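Local coordinates for Lin0012 protein (Listeria innocua, PDB 3K17), which is probably a phosphomevalonate kinase of the GHMP family, using ATP in the mevalonate route to isopentenyl diphosphate, at residues Lys6-Pro12 and Tyr38-Glu44; Gln180-Lys184 and Trp194-Trp200; Glu268-Ile274 and Ala324-Thr328. One frame throughout, in Å; residues are numbered along the deposited sequence.

Interaction 1. Residues Lys6-Pro12 and Tyr38-Glu44; sequences KLQVKIP and YITLTLE
Lys-10 and Thr-40 run alongside each other on one face of the sheet, from directly facing positions. The lysine chain bends at chi3 (97°) and again at chi4, and this double turn brings NZ back to Thr-40 OG1 for a hydrogen bond of 3.0 Å. Next along this face, Gln-8 slants past Thr-40, its CG 3.8 Å from Thr-40 CG2. Lys-6 and Glu-44 also run alongside one another, but the ammonium turns off at chi4 (66°): Lys-6 NZ stays 4.3 Å from Glu-44 OE1, too far for a salt bridge. At the other end the Tyr-38 ring meets Pro-12 obliquely, CE1 3.4 Å from Pro-12 CB, while its OH bonds to the backbone N of Arg-353. All this rests on two neighbouring antiparallel strands of the mixed sheet characteristic of the GHMP kinase N-terminal domain, with axes at 159°. Leu-7, Val-9 and Ile-11 form hydrogen-bonded pairs with Leu-43, Leu-41 and Ile-39; both bonds of the first pair, Leu-7 N to Leu-43 O and Leu-43 N to Leu-7 O, measure 2.8 Å. These six side chains take the other, apolar face, where CB of Val-9 and CB of Leu-41 are 4.4 Å apart. Helix 119-135 packs there, its Ala-126 meeting Ile-11, Ala-122 meeting Ile-39 and Ala-130 meeting Leu-41.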
loop_
_atom_site.group_PDB
_atom_site.type_symbol
_atom_site.label_atom_id
_atom_site.label_comp_id
_atom_site.label_asym_id
_atom_site.label_seq_id
_atom_site.Cartn_x
_atom_site.Cartn_y
_atom_site.Cartn_z
ATOM N N LYS A 6 36.785 21.520 -18.156
ATOM C CA LYS A 6 35.479 20.884 -18.176
ATOM C C LYS A 6 35.158 20.413 -19.586
ATOM O O LYS A 6 35.691 20.937 -20.561
ATOM C CB LYS A 6 34.401 21.864 -17.709
ATOM C CG LYS A 6 34.570 22.350 -16.282
ATOM C CD LYS A 6 33.366 23.165 -15.848
ATOM C CE LYS A 6 33.549 23.758 -14.457
ATOM N NZ LYS A 6 34.635 24.778 -14.425
ATOM N N LEU A 7 34.288 19.416 -19.686
ATOM C CA LEU A 7 33.872 18.884 -20.975
ATOM C C LEU A 7 32.490 19.454 -21.286
ATOM O O LEU A 7 31.564 19.323 -20.482
ATOM C CB LEU A 7 33.813 17.357 -20.909
ATOM C CG LEU A 7 33.135 16.603 -22.054
ATOM C CD1 LEU A 7 33.824 16.914 -23.373
ATOM C CD2 LEU A 7 33.185 15.108 -21.759
ATOM N N GLN A 8 32.351 20.100 -22.439
ATOM C CA GLN A 8 31.065 20.676 -22.820
ATOM C C GLN A 8 30.473 19.950 -24.017
ATOM O O GLN A 8 31.117 19.831 -25.061
ATOM C CB GLN A 8 31.205 22.161 -23.169
ATOM C CG GLN A 8 29.862 22.844 -23.432
ATOM C CD GLN A 8 29.985 24.146 -24.206
ATOM O OE1 GLN A 8 30.334 24.151 -25.387
ATOM N NE2 GLN A 8 29.698 25.257 -23.541
ATOM N N VAL A 9 29.248 19.463 -23.864
ATOM C CA VAL A 9 28.559 18.756 -24.943
ATOM C C VAL A 9 27.285 19.510 -25.321
ATOM O O VAL A 9 26.443 19.795 -24.469
ATOM C CB VAL A 9 28.178 17.317 -24.524
ATOM C CG1 VAL A 9 27.299 16.674 -25.597
ATOM C CG2 VAL A 9 29.445 16.482 -24.298
ATOM N N LYS A 10 27.155 19.848 -26.596
ATOM C CA LYS A 10 25.974 20.548 -27.069
ATOM C C LYS A 10 25.253 19.665 -28.064
ATOM O O LYS A 10 25.800 19.316 -29.113
ATOM C CB LYS A 10 26.340 21.879 -27.729
ATOM C CG LYS A 10 27.106 22.821 -26.820
ATOM C CD LYS A 10 27.411 24.145 -27.510
ATOM C CE LYS A 10 26.394 25.206 -27.146
ATOM N NZ LYS A 10 26.435 25.519 -25.681
ATOM N N ILE A 11 24.022 19.303 -27.713
ATOM C CA ILE A 11 23.184 18.460 -28.547
ATOM C C ILE A 11 22.062 19.309 -29.118
ATOM O O ILE A 11 21.317 19.985 -28.380
ATOM C CB ILE A 11 22.572 17.294 -27.735
ATOM C CG1 ILE A 11 23.685 16.492 -27.056
ATOM C CG2 ILE A 11 21.757 16.399 -28.645
ATOM C CD1 ILE A 11 24.782 15.984 -28.018
ATOM N N PRO A 12 21.922 19.292 -30.448
ATOM C CA PRO A 12 20.883 20.069 -31.119
ATOM C C PRO A 12 19.509 19.433 -30.952
ATOM O O PRO A 12 19.401 18.223 -30.744
ATOM C CB PRO A 12 21.344 20.057 -32.572
ATOM C CG PRO A 12 21.920 18.661 -32.701
ATOM C CD PRO A 12 22.723 18.518 -31.418
ATOM N N TYR A 38 20.108 24.206 -28.578
ATOM C CA TYR A 38 20.737 23.103 -27.883
ATOM C C TYR A 38 20.474 22.837 -26.413
ATOM O O TYR A 38 20.024 23.692 -25.645
ATOM C CB TYR A 38 22.258 23.256 -28.028
ATOM C CG TYR A 38 22.739 23.377 -29.458
ATOM C CD1 TYR A 38 23.239 22.266 -30.135
ATOM C CD2 TYR A 38 22.631 24.587 -30.153
ATOM C CE1 TYR A 38 23.614 22.340 -31.456
ATOM C CE2 TYR A 38 23.005 24.676 -31.500
ATOM C CZ TYR A 38 23.495 23.539 -32.139
ATOM O OH TYR A 38 23.867 23.580 -33.458
ATOM N N ILE A 39 20.792 21.604 -26.052
ATOM C CA ILE A 39 20.776 21.166 -24.683
ATOM C C ILE A 39 22.290 21.160 -24.480
ATOM O O ILE A 39 23.034 20.713 -25.367
ATOM C CB ILE A 39 20.192 19.742 -24.538
ATOM C CG1 ILE A 39 18.682 19.853 -24.264
ATOM C CG2 ILE A 39 20.923 18.987 -23.425
ATOM C CD1 ILE A 39 17.970 18.544 -24.110
ATOM N N THR A 40 22.756 21.696 -23.357
ATOM C CA THR A 40 24.189 21.737 -23.079
ATOM C C THR A 40 24.495 20.961 -21.809
ATOM O O THR A 40 23.934 21.242 -20.753
ATOM C CB THR A 40 24.681 23.190 -22.895
ATOM O OG1 THR A 40 24.418 23.934 -24.087
ATOM C CG2 THR A 40 26.178 23.222 -22.610
ATOM N N LEU A 41 25.375 19.973 -21.915
ATOM C CA LEU A 41 25.757 19.179 -20.753
ATOM C C LEU A 41 27.236 19.443 -20.450
ATOM O O LEU A 41 28.106 19.178 -21.283
ATOM C CB LEU A 41 25.518 17.684 -21.029
ATOM C CG LEU A 41 25.600 16.768 -19.803
ATOM C CD1 LEU A 41 24.930 15.442 -20.094
ATOM C CD2 LEU A 41 27.063 16.563 -19.394
ATOM N N THR A 42 27.510 19.988 -19.266
ATOM C CA THR A 42 28.881 20.278 -18.851
ATOM C C THR A 42 29.308 19.228 -17.824
ATOM O O THR A 42 28.646 19.042 -16.796
ATOM C CB THR A 42 28.978 21.701 -18.259
ATOM O OG1 THR A 42 28.511 22.647 -19.232
ATOM C CG2 THR A 42 30.420 22.043 -17.892
ATOM N N LEU A 43 30.400 18.529 -18.117
ATOM C CA LEU A 43 30.901 17.472 -17.243
ATOM C C LEU A 43 32.290 17.764 -16.704
ATOM O O LEU A 43 33.145 18.296 -17.410
ATOM C CB LEU A 43 30.918 16.135 -17.995
ATOM C CG LEU A 43 31.553 14.909 -17.322
ATOM C CD1 LEU A 43 31.023 13.654 -17.978
ATOM C CD2 LEU A 43 33.087 14.958 -17.427
ATOM N N GLU A 44 32.516 17.395 -15.451
ATOM C CA GLU A 44 33.808 17.617 -14.822
ATOM C C GLU A 44 34.008 16.580 -13.728
ATOM O O GLU A 44 33.045 15.977 -13.256
ATOM C CB GLU A 44 33.857 19.021 -14.217
ATOM C CG GLU A 44 32.960 19.192 -13.009
ATOM C CD GLU A 44 32.756 20.644 -12.621
ATOM O OE1 GLU A 44 32.126 21.386 -13.403
ATOM O OE2 GLU A 44 33.224 21.043 -11.532
#

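Interaction 2. Residues Gln180-Lys184 and Trp194-Trp200; sequences QEWVK and WFMKEPW
Trp-182 meets Trp-194 and Trp-200, and these ring-to-ring contacts dominate the interface. The indoles of Trp-182 and Trp-194 approach from opposite directions with planes 31° apart, an oblique meeting rather than a stack. Trp-182 CZ2 sits at the edge of the Trp-194 ring, 3.5 Å from its CH2. Placing CG anti to the backbone N (chi1 -177°) sends the Trp-182 indole out from its helix to make this contact. The Trp-182 and Trp-200 side chains extend roughly perpendicular to each other, while their ring planes are inclined by 54°, an oblique pair; Trp-182 CZ3 lies over the face of the Trp-200 indole, 3.7 Å from CD1.

Aliphatic and backbone groups complete the packing. Val-183 CG2 lies over the face of Trp-200 at 4.2 Å from CE3, and its CG1 is equally far from Phe-195 CE1. The Val-183 carbonyl O also comes to the edge of the phenyl ring, 3.6 Å from Phe-195 CZ. Glu-198 reaches Trp-182 with its CG, which is near the indole plane and 3.9 Å from CH2.

A hydrogen bond acts within 194-200. Trp-200 NE1 donates to Phe-195 O at 3.0 Å, bent and out of the indole plane, tying the tryptophan that follows the helix back to it. Among neighbouring residues, Arg-186, Lys-190 and Lys-146 add cation-pi contacts with Trp-182, Trp-194 and Trp-200 respectively.

The arrangement is an aromatic cluster of three tryptophans, clasping together two consecutive short helices, 180-187 and 192-197, beside Leu-150 of helix 141-156.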
loop_
_atom_site.group_PDB
_atom_site.type_symbol
_atom_site.label_atom_id
_atom_site.label_comp_id
_atom_site.label_asym_id
_atom_site.label_seq_id
_atom_site.Cartn_x
_atom_site.Cartn_y
_atom_site.Cartn_z
ATOM N N GLN A 180 11.621 -2.977 -34.195
ATOM C CA GLN A 180 11.137 -2.770 -32.832
ATOM C C GLN A 180 10.889 -4.044 -32.031
ATOM O O GLN A 180 11.371 -4.187 -30.906
ATOM C CB GLN A 180 9.848 -1.950 -32.879
ATOM C CG GLN A 180 10.015 -0.555 -33.474
ATOM C CD GLN A 180 10.100 0.527 -32.410
ATOM O OE1 GLN A 180 10.845 0.402 -31.449
ATOM N NE2 GLN A 180 9.336 1.596 -32.588
ATOM N N GLU A 181 10.122 -4.956 -32.614
ATOM C CA GLU A 181 9.786 -6.213 -31.965
ATOM C C GLU A 181 11.050 -7.040 -31.724
ATOM O O GLU A 181 11.192 -7.701 -30.691
ATOM C CB GLU A 181 8.805 -6.989 -32.841
ATOM C CG GLU A 181 7.848 -7.866 -32.071
ATOM C CD GLU A 181 6.927 -8.656 -32.982
ATOM O OE1 GLU A 181 7.438 -9.447 -33.806
ATOM O OE2 GLU A 181 5.692 -8.483 -32.872
ATOM N N TRP A 182 11.965 -6.991 -32.685
ATOM C CA TRP A 182 13.224 -7.718 -32.591
ATOM C C TRP A 182 13.984 -7.255 -31.347
ATOM O O TRP A 182 14.524 -8.062 -30.601
ATOM C CB TRP A 182 14.058 -7.449 -33.843
ATOM C CG TRP A 182 15.349 -8.197 -33.915
ATOM C CD1 TRP A 182 15.552 -9.441 -34.449
ATOM C CD2 TRP A 182 16.629 -7.736 -33.474
ATOM N NE1 TRP A 182 16.885 -9.778 -34.372
ATOM C CE2 TRP A 182 17.567 -8.749 -33.778
ATOM C CE3 TRP A 182 17.079 -6.562 -32.853
ATOM C CZ2 TRP A 182 18.928 -8.620 -33.484
ATOM C CZ3 TRP A 182 18.427 -6.435 -32.561
ATOM C CH2 TRP A 182 19.338 -7.460 -32.878
ATOM N N VAL A 183 14.008 -5.943 -31.126
ATOM C CA VAL A 183 14.703 -5.368 -29.980
ATOM C C VAL A 183 14.033 -5.676 -28.648
ATOM O O VAL A 183 14.671 -6.184 -27.722
ATOM C CB VAL A 183 14.822 -3.833 -30.110
ATOM C CG1 VAL A 183 15.325 -3.235 -28.798
ATOM C CG2 VAL A 183 15.782 -3.476 -31.245
ATOM N N LYS A 184 12.746 -5.361 -28.554
ATOM C CA LYS A 184 12.001 -5.574 -27.322
ATOM C C LYS A 184 12.038 -7.009 -26.818
ATOM O O LYS A 184 12.210 -7.236 -25.624
ATOM C CB LYS A 184 10.553 -5.114 -27.505
ATOM C CG LYS A 184 10.426 -3.608 -27.732
ATOM C CD LYS A 184 9.012 -3.212 -28.130
ATOM C CE LYS A 184 8.958 -1.772 -28.613
ATOM N NZ LYS A 184 7.567 -1.339 -28.929
ATOM N N TRP A 194 25.790 -7.657 -26.203
ATOM C CA TRP A 194 25.360 -8.359 -27.402
ATOM C C TRP A 194 24.637 -7.389 -28.335
ATOM O O TRP A 194 24.781 -7.456 -29.557
ATOM C CB TRP A 194 24.419 -9.511 -27.032
ATOM C CG TRP A 194 23.947 -10.305 -28.209
ATOM C CD1 TRP A 194 24.560 -11.390 -28.772
ATOM C CD2 TRP A 194 22.794 -10.036 -29.009
ATOM N NE1 TRP A 194 23.856 -11.813 -29.879
ATOM C CE2 TRP A 194 22.768 -10.998 -30.047
ATOM C CE3 TRP A 194 21.777 -9.072 -28.954
ATOM C CZ2 TRP A 194 21.765 -11.022 -31.018
ATOM C CZ3 TRP A 194 20.779 -9.096 -29.923
ATOM C CH2 TRP A 194 20.782 -10.067 -30.941
ATOM N N PHE A 195 23.851 -6.491 -27.751
ATOM C CA PHE A 195 23.104 -5.506 -28.531
ATOM C C PHE A 195 24.032 -4.547 -29.265
ATOM O O PHE A 195 23.743 -4.134 -30.388
ATOM C CB PHE A 195 22.173 -4.694 -27.614
ATOM C CG PHE A 195 20.799 -5.285 -27.452
ATOM C CD1 PHE A 195 19.927 -5.348 -28.535
ATOM C CD2 PHE A 195 20.359 -5.733 -26.208
ATOM C CE1 PHE A 195 18.630 -5.841 -28.388
ATOM C CE2 PHE A 195 19.060 -6.232 -26.041
ATOM C CZ PHE A 195 18.191 -6.285 -27.131
HETATM N N MSE A 196 25.144 -4.193 -28.621
HETATM C CA MSE A 196 26.111 -3.261 -29.193
HETATM C C MSE A 196 26.878 -3.842 -30.372
HETATM O O MSE A 196 27.225 -3.126 -31.308
HETATM C CB MSE A 196 27.117 -2.812 -28.127
HETATM C CG MSE A 196 26.527 -1.978 -26.997
HETATM SE SE MSE A 196 25.605 -0.384 -27.629
HETATM C CE MSE A 196 23.800 -1.074 -27.585
ATOM N N LYS A 197 27.150 -5.138 -30.317
ATOM C CA LYS A 197 27.900 -5.802 -31.375
ATOM C C LYS A 197 27.024 -6.362 -32.482
ATOM O O LYS A 197 27.493 -6.587 -33.595
ATOM C CB LYS A 197 28.752 -6.924 -30.782
ATOM C CG LYS A 197 29.841 -6.414 -29.859
ATOM C CD LYS A 197 30.732 -7.530 -29.347
ATOM C CE LYS A 197 31.862 -6.956 -28.502
ATOM N NZ LYS A 197 32.780 -8.009 -27.995
ATOM N N GLU A 198 25.753 -6.586 -32.184
ATOM C CA GLU A 198 24.851 -7.139 -33.180
ATOM C C GLU A 198 24.218 -6.068 -34.072
ATOM O O GLU A 198 23.684 -5.067 -33.587
ATOM C CB GLU A 198 23.745 -7.938 -32.486
ATOM C CG GLU A 198 22.914 -8.818 -33.409
ATOM C CD GLU A 198 23.664 -10.060 -33.867
ATOM O OE1 GLU A 198 24.813 -10.264 -33.417
ATOM O OE2 GLU A 198 23.098 -10.835 -34.669
ATOM N N PRO A 199 24.297 -6.250 -35.398
ATOM C CA PRO A 199 23.678 -5.237 -36.257
ATOM C C PRO A 199 22.157 -5.320 -36.075
ATOM O O PRO A 199 21.587 -6.410 -36.040
ATOM C CB PRO A 199 24.135 -5.643 -37.664
ATOM C CG PRO A 199 24.371 -7.128 -37.544
ATOM C CD PRO A 199 25.036 -7.248 -36.194
ATOM N N TRP A 200 21.507 -4.173 -35.932
ATOM C CA TRP A 200 20.061 -4.157 -35.741
ATOM C C TRP A 200 19.325 -4.200 -37.072
ATOM O O TRP A 200 19.500 -3.323 -37.910
ATOM C CB TRP A 200 19.650 -2.897 -34.977
ATOM C CG TRP A 200 20.079 -2.884 -33.540
ATOM C CD1 TRP A 200 20.949 -3.746 -32.926
ATOM C CD2 TRP A 200 19.669 -1.948 -32.540
ATOM N NE1 TRP A 200 21.105 -3.400 -31.603
ATOM C CE2 TRP A 200 20.330 -2.299 -31.341
ATOM C CE3 TRP A 200 18.806 -0.841 -32.541
ATOM C CZ2 TRP A 200 20.157 -1.583 -30.150
ATOM C CZ3 TRP A 200 18.633 -0.125 -31.355
ATOM C CH2 TRP A 200 19.306 -0.502 -30.179
#

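Interaction 3. Residues Glu268-Ile274 and Ala324-Thr328; sequences ELLYSSI and AFSKT
Glu-268, whose carboxylate end approaches Lys-327, has a carbonyl O gripped twice from within its own helix: Ser-272 OG donates to Glu-268 O at 3.1 Å, and Ser-272 N to the same atom at 3.2 Å. The carboxylate has a looser relation to the lysine, Glu-268 OE2 to Lys-327 NZ being 4.3 Å, too long for a salt bridge, so any attraction is probably weak. Packing carries the rest. Leu-270 CD2 stands above the centre of the Phe-325 ring, 3.8 Å from the centroid and 5° off the normal, a well-centred CH-pi contact. Ile-274 crosses the same phenyl at about a right angle, its CG1 4.1 Å from Phe-325 CD2. The two elements run at 147° with axes 9.7 Å apart, placing helix 267-288 against one face of the four-stranded antiparallel sheet. Its strand order, 2-3-1-4, is consistent with the ferredoxin-like C-terminal domain of GHMP kinases. Ala-324 and Ser-326 point away from this helix and meet helix 329-341 instead. Tyr-271, with CG beside its backbone N (chi1 -59°), reaches the strand end. Its ring edge takes Phe-325 CB at 3.8 Å from CE1, while Lys-327, bent at chi2, lays its aliphatic chain obliquely against the ring, CE 3.5 Å from Tyr-271 CE2. The Tyr-271 OH is buried here without a polar partner in the model.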
loop_
_atom_site.group_PDB
_atom_site.type_symbol
_atom_site.label_atom_id
_atom_site.label_comp_id
_atom_site.label_asym_id
_atom_site.label_seq_id
_atom_site.Cartn_x
_atom_site.Cartn_y
_atom_site.Cartn_z
ATOM N N GLU A 268 10.951 21.227 -56.844
ATOM C CA GLU A 268 9.526 21.054 -57.110
ATOM C C GLU A 268 9.008 19.754 -56.511
ATOM O O GLU A 268 7.883 19.693 -56.015
ATOM C CB GLU A 268 9.240 21.072 -58.618
ATOM C CG GLU A 268 9.393 22.441 -59.282
ATOM C CD GLU A 268 8.509 23.510 -58.654
ATOM O OE1 GLU A 268 7.335 23.208 -58.335
ATOM O OE2 GLU A 268 8.990 24.655 -58.490
ATOM N N LEU A 269 9.828 18.712 -56.565
ATOM C CA LEU A 269 9.438 17.415 -56.021
ATOM C C LEU A 269 9.383 17.465 -54.487
ATOM O O LEU A 269 8.672 16.677 -53.859
ATOM C CB LEU A 269 10.418 16.332 -56.484
ATOM C CG LEU A 269 10.107 14.905 -56.027
ATOM C CD1 LEU A 269 8.723 14.493 -56.516
ATOM C CD2 LEU A 269 11.179 13.954 -56.550
ATOM N N LEU A 270 10.139 18.383 -53.891
ATOM C CA LEU A 270 10.129 18.532 -52.439
ATOM C C LEU A 270 8.803 19.169 -52.028
ATOM O O LEU A 270 8.121 18.668 -51.132
ATOM C CB LEU A 270 11.300 19.407 -51.971
ATOM C CG LEU A 270 11.380 19.713 -50.467
ATOM C CD1 LEU A 270 11.428 18.427 -49.650
ATOM C CD2 LEU A 270 12.601 20.562 -50.198
ATOM N N TYR A 271 8.430 20.259 -52.701
ATOM C CA TYR A 271 7.180 20.956 -52.393
ATOM C C TYR A 271 5.955 20.056 -52.501
ATOM O O TYR A 271 5.135 19.993 -51.584
ATOM C CB TYR A 271 6.981 22.166 -53.317
ATOM C CG TYR A 271 8.089 23.194 -53.256
ATOM C CD1 TYR A 271 8.553 23.681 -52.033
ATOM C CD2 TYR A 271 8.673 23.681 -54.424
ATOM C CE1 TYR A 271 9.580 24.633 -51.976
ATOM C CE2 TYR A 271 9.698 24.628 -54.383
ATOM C CZ TYR A 271 10.148 25.097 -53.158
ATOM O OH TYR A 271 11.168 26.018 -53.119
ATOM N N SER A 272 5.823 19.363 -53.625
ATOM C CA SER A 272 4.682 18.483 -53.823
ATOM C C SER A 272 4.658 17.338 -52.814
ATOM O O SER A 272 3.593 16.926 -52.377
ATOM C CB SER A 272 4.675 17.935 -55.256
ATOM O OG SER A 272 5.930 17.382 -55.600
ATOM N N SER A 273 5.828 16.830 -52.438
ATOM C CA SER A 273 5.897 15.737 -51.470
ATOM C C SER A 273 5.409 16.200 -50.100
ATOM O O SER A 273 4.688 15.481 -49.404
ATOM C CB SER A 273 7.330 15.216 -51.343
ATOM O OG SER A 273 7.798 14.704 -52.573
ATOM N N ILE A 274 5.812 17.401 -49.708
ATOM C CA ILE A 274 5.395 17.950 -48.425
ATOM C C ILE A 274 3.875 18.148 -48.417
ATOM O O ILE A 274 3.197 17.807 -47.442
ATOM C CB ILE A 274 6.109 19.290 -48.149
ATOM C CG1 ILE A 274 7.610 19.045 -47.949
ATOM C CG2 ILE A 274 5.517 19.964 -46.925
ATOM C CD1 ILE A 274 7.946 18.144 -46.766
ATOM N N ALA A 324 8.148 24.889 -42.885
ATOM C CA ALA A 324 7.878 25.214 -44.279
ATOM C C ALA A 324 9.128 25.417 -45.130
ATOM O O ALA A 324 10.208 25.722 -44.620
ATOM C CB ALA A 324 7.008 26.463 -44.353
ATOM N N PHE A 325 8.952 25.234 -46.436
ATOM C CA PHE A 325 10.006 25.437 -47.435
ATOM C C PHE A 325 9.481 26.540 -48.360
ATOM O O PHE A 325 8.331 26.475 -48.794
ATOM C CB PHE A 325 10.224 24.166 -48.257
ATOM C CG PHE A 325 10.988 23.096 -47.536
ATOM C CD1 PHE A 325 12.358 23.217 -47.338
ATOM C CD2 PHE A 325 10.339 21.963 -47.065
ATOM C CE1 PHE A 325 13.078 22.220 -46.679
ATOM C CE2 PHE A 325 11.049 20.955 -46.401
ATOM C CZ PHE A 325 12.420 21.086 -46.210
ATOM N N SER A 326 10.308 27.546 -48.643
ATOM C CA SER A 326 9.910 28.654 -49.515
ATOM C C SER A 326 10.874 28.861 -50.688
ATOM O O SER A 326 12.073 28.602 -50.574
ATOM C CB SER A 326 9.803 29.961 -48.711
ATOM O OG SER A 326 8.711 29.920 -47.802
ATOM N N LYS A 327 10.341 29.347 -51.807
ATOM C CA LYS A 327 11.138 29.585 -53.014
ATOM C C LYS A 327 12.331 30.513 -52.836
ATOM O O LYS A 327 13.392 30.278 -53.415
ATOM C CB LYS A 327 10.264 30.144 -54.133
ATOM C CG LYS A 327 9.645 29.100 -55.033
ATOM C CD LYS A 327 8.477 28.398 -54.385
ATOM C CE LYS A 327 7.838 27.446 -55.382
ATOM N NZ LYS A 327 7.447 28.166 -56.622
ATOM N N THR A 328 12.159 31.572 -52.052
ATOM C CA THR A 328 13.240 32.529 -51.840
ATOM C C THR A 328 13.236 33.030 -50.411
ATOM O O THR A 328 12.270 32.818 -49.678
ATOM C CB THR A 328 13.091 33.760 -52.761
ATOM O OG1 THR A 328 11.902 34.480 -52.404
ATOM C CG2 THR A 328 12.993 33.335 -54.221
#

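Overall arrangement
The three contacts follow one another along the chain without interleaving. Interactions 1 and 2 have centres 28 Å apart and nearest atoms about 16 Å apart. They are related through the mixed sheet: interaction 1 pairs two of its strands, whereas the helices of interaction 2 lie in the connection between its strands 172-176 and 204-208. Interaction 3 belongs to the separate four-stranded sheet, with its centre 34 Å from that of interaction 1 and 36 Å from that of interaction 2. The contacts thus sample both lobes of a two-lobed GHMP kinase, a family whose active site generally lies between the lobes; interactions 1 and 2 lie within the lobe of the mixed sheet, interaction 3 within that of the four-stranded sheet.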